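Long-range contacts in protein ten1 (Schizosaccharomyces pombe, PDB 3K0X), which is required for telomere maintenance as a telomere-capping protein that interacts with Stn1 and probably binds single-stranded telomeric DNA: residues I7-I12 / S42-D47; G33-I38 / E61-V66. One frame throughout, in Å; residues are numbered along the deposited sequence.

Contact 1: residues I7-I12 / S42-D47; sequences IFINQI and SSVTCD
Ile-9 lays its two branches against the inward face of strand 42-47, at its start: CG2 sits against the backbone at Ser-43, 3.6 Å from Ser-43 C, and CD1 meets CG1 of Val-44 at 3.8 Å. With CG2 anti to the backbone N and CG1 beside it (chi1 -73°), the residue offers one branch to the main chain and the other to the valine. The side chains of Ile-9 and Val-44 cross at a slant. Ile-12 adds a looser touch, its CG2 4.5 Å from CG2 of Val-44. At the outer end OG of Ser-42 rests on the methylene CB of Asn-10 at 3.1 Å, and no hydrogen bond crosses the contact. The loop keeps its own shape through a turn in which Gln-11 N is hydrogen-bonded to Phe-8 O and Ile-12 N to Ile-9 O, and Gln-11 OE1 folds back to accept a nearly straight hydrogen bond from Phe-8 N (2.9 Å, 171°). Phe-23 of strand 20-31 touches Ile-9, Ile-12 and Val-44 alike, and Val-75 backs the last two. The loop between strands 5-6 and 20-31 thus packs its isoleucines on the barrel wall, consistent with covering one end of the OB-fold interior.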
loop_
_atom_site.group_PDB
_atom_site.type_symbol
_atom_site.label_atom_id
_atom_site.label_comp_id
_atom_site.label_asym_id
_atom_site.label_seq_id
_atom_site.Cartn_x
_atom_site.Cartn_y
_atom_site.Cartn_z
ATOM N N ILE A 7 0.971 -8.452 -0.214
ATOM C CA ILE A 7 1.390 -8.477 -1.580
ATOM C C ILE A 7 2.160 -7.239 -1.955
ATOM O O ILE A 7 2.261 -6.297 -1.165
ATOM C CB ILE A 7 0.140 -8.587 -2.575
ATOM C CG1 ILE A 7 -0.775 -7.382 -2.481
ATOM C CG2 ILE A 7 -0.699 -9.699 -2.245
ATOM C CD1 ILE A 7 -0.706 -6.691 -1.199
ATOM N N PHE A 8 2.703 -7.242 -3.168
ATOM C CA PHE A 8 3.391 -6.053 -3.663
ATOM C C PHE A 8 2.353 -5.232 -4.435
ATOM O O PHE A 8 1.307 -5.755 -4.934
ATOM C CB PHE A 8 4.514 -6.455 -4.645
ATOM C CG PHE A 8 5.579 -7.300 -3.987
ATOM C CD1 PHE A 8 6.301 -6.789 -2.902
ATOM C CD2 PHE A 8 5.852 -8.594 -4.452
ATOM C CE1 PHE A 8 7.285 -7.534 -2.281
ATOM C CE2 PHE A 8 6.850 -9.399 -3.842
ATOM C CZ PHE A 8 7.579 -8.884 -2.763
ATOM N N ILE A 9 2.620 -3.932 -4.526
ATOM C CA ILE A 9 1.676 -3.115 -5.320
ATOM C C ILE A 9 1.506 -3.683 -6.727
ATOM O O ILE A 9 0.430 -3.616 -7.308
ATOM C CB ILE A 9 2.195 -1.652 -5.391
ATOM C CG1 ILE A 9 1.975 -1.019 -4.012
ATOM C CG2 ILE A 9 1.560 -0.845 -6.610
ATOM C CD1 ILE A 9 2.544 0.471 -3.974
ATOM N N ASN A 10 2.549 -4.272 -7.305
ATOM C CA ASN A 10 2.388 -4.797 -8.659
ATOM C C ASN A 10 1.534 -6.078 -8.791
ATOM O O ASN A 10 1.323 -6.568 -9.937
ATOM C CB ASN A 10 3.733 -4.970 -9.355
ATOM C CG ASN A 10 4.580 -6.098 -8.786
ATOM O OD1 ASN A 10 4.145 -6.955 -8.031
ATOM N ND2 ASN A 10 5.841 -6.108 -9.223
ATOM N N GLN A 11 1.018 -6.556 -7.658
ATOM C CA GLN A 11 0.107 -7.704 -7.628
ATOM C C GLN A 11 -1.347 -7.286 -7.340
ATOM O O GLN A 11 -2.263 -8.115 -7.384
ATOM C CB GLN A 11 0.566 -8.678 -6.538
ATOM C CG GLN A 11 1.911 -9.320 -6.882
ATOM C CD GLN A 11 2.521 -10.104 -5.760
ATOM O OE1 GLN A 11 2.422 -9.739 -4.589
ATOM N NE2 GLN A 11 3.192 -11.226 -6.129
ATOM N N ILE A 12 -1.549 -6.019 -6.970
ATOM C CA ILE A 12 -2.913 -5.543 -6.634
ATOM C C ILE A 12 -3.907 -5.859 -7.788
ATOM O O ILE A 12 -5.047 -6.324 -7.527
ATOM C CB ILE A 12 -2.935 -3.957 -6.392
ATOM C CG1 ILE A 12 -2.185 -3.510 -5.101
ATOM C CG2 ILE A 12 -4.372 -3.477 -6.190
ATOM C CD1 ILE A 12 -1.831 -4.560 -4.223
ATOM N N SER A 42 5.526 0.244 -10.512
ATOM C CA SER A 42 4.086 0.023 -10.308
ATOM C C SER A 42 3.527 1.067 -9.348
ATOM O O SER A 42 4.220 1.527 -8.439
ATOM C CB SER A 42 3.903 -1.381 -9.717
ATOM O OG SER A 42 4.802 -2.283 -10.448
ATOM N N SER A 43 2.267 1.393 -9.544
ATOM C CA SER A 43 1.698 2.398 -8.679
ATOM C C SER A 43 0.254 2.044 -8.354
ATOM O O SER A 43 -0.345 1.199 -9.010
ATOM C CB SER A 43 1.753 3.762 -9.378
ATOM O OG SER A 43 0.952 3.708 -10.513
ATOM N N VAL A 44 -0.279 2.682 -7.306
ATOM C CA VAL A 44 -1.695 2.448 -6.940
ATOM C C VAL A 44 -2.232 3.780 -6.349
ATOM O O VAL A 44 -1.501 4.518 -5.675
ATOM C CB VAL A 44 -1.837 1.253 -5.946
ATOM C CG1 VAL A 44 -1.103 1.529 -4.591
ATOM C CG2 VAL A 44 -3.366 0.887 -5.753
ATOM N N THR A 45 -3.495 4.102 -6.649
ATOM C CA THR A 45 -4.096 5.369 -6.107
ATOM C C THR A 45 -4.852 4.912 -4.848
ATOM O O THR A 45 -5.669 3.972 -4.909
ATOM C CB THR A 45 -5.075 5.948 -7.142
ATOM O OG1 THR A 45 -4.326 6.449 -8.245
ATOM C CG2 THR A 45 -5.960 7.066 -6.477
ATOM N N CYS A 46 -4.569 5.520 -3.693
ATOM C CA CYS A 46 -5.211 5.054 -2.437
ATOM C C CYS A 46 -6.121 6.140 -1.939
ATOM O O CYS A 46 -5.700 7.304 -1.793
ATOM C CB CYS A 46 -4.155 4.751 -1.338
ATOM S SG CYS A 46 -2.979 3.419 -1.869
ATOM N N ASP A 47 -7.354 5.739 -1.672
ATOM C CA ASP A 47 -8.375 6.695 -1.248
ATOM C C ASP A 47 -8.393 6.694 0.285
ATOM O O ASP A 47 -8.816 5.722 0.898
ATOM C CB ASP A 47 -9.749 6.223 -1.870
ATOM C CG ASP A 47 -10.883 7.199 -1.603
ATOM O OD1 ASP A 47 -10.863 7.793 -0.531
ATOM O OD2 ASP A 47 -11.778 7.360 -2.462
#

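Contact 2: residues G33-I38 / E61-V66; sequences GILRLI and EWLNIV
Leu-37 and Ile-65 reach toward each other from strands 34-38 and 62-66, and the methyl CD2 of Leu-37 presses on CG1 of Ile-65 at 3.4 Å, tighter than usual van der Waals contact. Ile-65 CD1 lies 3.9 Å from Leu-37 CD2 and 4.1 Å from Leu-35 CD2, in the hollow formed by these two methyls. CD2 of Leu-35 in turn settles in the notch formed by Ile-65 CD1 and Leu-63 CD1, 3.9 Å from the latter, the two leucine side chains crossing rather than meeting end on. CG of Leu-35 stands anti to the backbone N (chi1 173°), which carries CD2 toward strand 62-66. The axes of 34-38 and 62-66 approach to 8.8 Å, their N-to-C directions 105° apart, and no hydrogen bond bridges them. Beside this packing the indole of Trp-62 approaches the carbonyl of Ile-38 obliquely, CZ3 being 4.0 Å from Ile-38 O. Ile-80 touches Leu-63 and Ile-65, while Val-44 and Cys-46 of strand 42-47 touch Leu-37. Inward-pointing residues of two nearly perpendicular strands meeting across the middle form the packed hydrophobic core of a small closed beta barrel, here the OB fold.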
loop_
_atom_site.group_PDB
_atom_site.type_symbol
_atom_site.label_atom_id
_atom_site.label_comp_id
_atom_site.label_asym_id
_atom_site.label_seq_id
_atom_site.Cartn_x
_atom_site.Cartn_y
_atom_site.Cartn_z
ATOM N N GLY A 33 -7.229 14.119 -0.192
ATOM C CA GLY A 33 -7.770 12.808 0.110
ATOM C C GLY A 33 -7.227 11.677 -0.729
ATOM O O GLY A 33 -7.682 10.551 -0.578
ATOM N N ILE A 34 -6.272 11.971 -1.600
ATOM C CA ILE A 34 -5.759 10.888 -2.458
ATOM C C ILE A 34 -4.271 10.717 -2.180
ATOM O O ILE A 34 -3.526 11.684 -2.259
ATOM C CB ILE A 34 -5.935 11.220 -3.943
ATOM C CG1 ILE A 34 -7.422 11.236 -4.285
ATOM C CG2 ILE A 34 -5.249 10.090 -4.844
ATOM C CD1 ILE A 34 -8.088 9.823 -4.147
ATOM N N LEU A 35 -3.859 9.467 -1.977
ATOM C CA LEU A 35 -2.478 9.145 -1.687
ATOM C C LEU A 35 -2.038 8.311 -2.853
ATOM O O LEU A 35 -2.589 7.208 -3.047
ATOM C CB LEU A 35 -2.447 8.316 -0.431
ATOM C CG LEU A 35 -1.140 7.691 0.040
ATOM C CD1 LEU A 35 -0.188 8.863 0.390
ATOM C CD2 LEU A 35 -1.370 6.814 1.287
ATOM N N ARG A 36 -1.096 8.838 -3.646
ATOM C CA ARG A 36 -0.565 8.099 -4.794
ATOM C C ARG A 36 0.738 7.436 -4.339
ATOM O O ARG A 36 1.693 8.128 -3.949
ATOM C CB ARG A 36 -0.339 9.067 -5.957
ATOM C CG ARG A 36 -1.656 9.372 -6.694
ATOM C CD ARG A 36 -1.598 10.687 -7.427
ATOM N NE ARG A 36 -0.495 10.729 -8.382
ATOM C CZ ARG A 36 0.229 11.815 -8.632
ATOM N NH1 ARG A 36 -0.019 12.955 -7.996
ATOM N NH2 ARG A 36 1.191 11.764 -9.532
ATOM N N LEU A 37 0.713 6.085 -4.384
ATOM C CA LEU A 37 1.836 5.259 -3.931
ATOM C C LEU A 37 2.525 4.536 -5.051
ATOM O O LEU A 37 1.863 4.013 -5.922
ATOM C CB LEU A 37 1.294 4.246 -2.923
ATOM C CG LEU A 37 1.722 4.339 -1.460
ATOM C CD1 LEU A 37 1.929 5.795 -0.972
ATOM C CD2 LEU A 37 0.767 3.550 -0.623
ATOM N N ILE A 38 3.861 4.436 -4.962
ATOM C CA ILE A 38 4.632 3.821 -6.043
ATOM C C ILE A 38 5.631 2.824 -5.437
ATOM O O ILE A 38 6.153 3.052 -4.345
ATOM C CB ILE A 38 5.517 4.947 -6.812
ATOM C CG1 ILE A 38 4.640 5.919 -7.627
ATOM C CG2 ILE A 38 6.358 4.293 -7.950
ATOM C CD1 ILE A 38 3.599 6.631 -6.920
ATOM N N GLU A 61 7.988 9.267 1.632
ATOM C CA GLU A 61 8.230 8.294 2.678
ATOM C C GLU A 61 7.508 6.981 2.301
ATOM O O GLU A 61 6.602 6.960 1.478
ATOM C CB GLU A 61 7.780 8.766 4.046
ATOM C CG GLU A 61 6.324 8.813 4.229
ATOM C CD GLU A 61 5.912 9.094 5.663
ATOM O OE1 GLU A 61 6.295 8.325 6.581
ATOM O OE2 GLU A 61 5.170 10.066 5.851
ATOM N N TRP A 62 7.962 5.910 2.911
ATOM C CA TRP A 62 7.424 4.585 2.685
ATOM C C TRP A 62 6.327 4.303 3.707
ATOM O O TRP A 62 6.509 4.549 4.905
ATOM C CB TRP A 62 8.546 3.546 2.823
ATOM C CG TRP A 62 9.436 3.555 1.610
ATOM C CD1 TRP A 62 10.598 4.264 1.438
ATOM C CD2 TRP A 62 9.205 2.843 0.367
ATOM N NE1 TRP A 62 11.113 4.027 0.181
ATOM C CE2 TRP A 62 10.299 3.176 -0.491
ATOM C CE3 TRP A 62 8.193 1.966 -0.087
ATOM C CZ2 TRP A 62 10.416 2.649 -1.803
ATOM C CZ3 TRP A 62 8.308 1.443 -1.403
ATOM C CH2 TRP A 62 9.424 1.793 -2.239
ATOM N N LEU A 63 5.195 3.812 3.231
ATOM C CA LEU A 63 4.064 3.495 4.117
ATOM C C LEU A 63 3.531 2.087 3.883
ATOM O O LEU A 63 3.568 1.582 2.752
ATOM C CB LEU A 63 2.911 4.478 3.825
ATOM C CG LEU A 63 3.130 5.977 3.952
ATOM C CD1 LEU A 63 1.816 6.728 3.538
ATOM C CD2 LEU A 63 3.428 6.299 5.401
ATOM N N ASN A 64 3.020 1.487 4.963
ATOM C CA ASN A 64 2.358 0.192 4.961
ATOM C C ASN A 64 0.858 0.523 4.942
ATOM O O ASN A 64 0.356 1.235 5.823
ATOM C CB ASN A 64 2.672 -0.594 6.241
ATOM C CG ASN A 64 4.102 -1.094 6.265
ATOM O OD1 ASN A 64 4.929 -0.603 7.053
ATOM N ND2 ASN A 64 4.414 -2.037 5.388
ATOM N N ILE A 65 0.150 -0.022 3.974
ATOM C CA ILE A 65 -1.293 0.244 3.788
ATOM C C ILE A 65 -2.089 -1.042 3.992
ATOM O O ILE A 65 -1.692 -2.072 3.470
ATOM C CB ILE A 65 -1.604 0.634 2.293
ATOM C CG1 ILE A 65 -0.791 1.842 1.871
ATOM C CG2 ILE A 65 -3.097 0.866 2.024
ATOM C CD1 ILE A 65 -0.871 3.033 2.827
ATOM N N VAL A 66 -3.181 -0.974 4.748
ATOM C CA VAL A 66 -4.118 -2.108 4.762
ATOM C C VAL A 66 -5.357 -1.482 4.103
ATOM O O VAL A 66 -5.716 -0.365 4.458
ATOM C CB VAL A 66 -4.487 -2.598 6.199
ATOM C CG1 VAL A 66 -5.655 -3.607 6.105
ATOM C CG2 VAL A 66 -3.305 -3.241 6.808
#

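The centres of contact 1 and contact 2 lie about 9 Å apart, each within about 6 Å of the centre of the chain. Their segments alternate along the sequence: 7-12, 33-38, 42-47, 61-66. Strands 34-39 and 42-47 are antiparallel neighbours in the sheet and join the two contacts directly, probably by hydrogen bonds from Cys-46 N to Leu-35 O (2.7 Å) and from Val-44 N to Leu-37 O (2.9 Å). Leu-37 also touches Ile-9, and Phe-23 packs on both Val-44 and Ile-65. Contact 2 thus fills the barrel's middle while contact 1 adds the loop's isoleucines to it, probably making a continuous core within the curled sheet of this RPA-related telomere-capping protein.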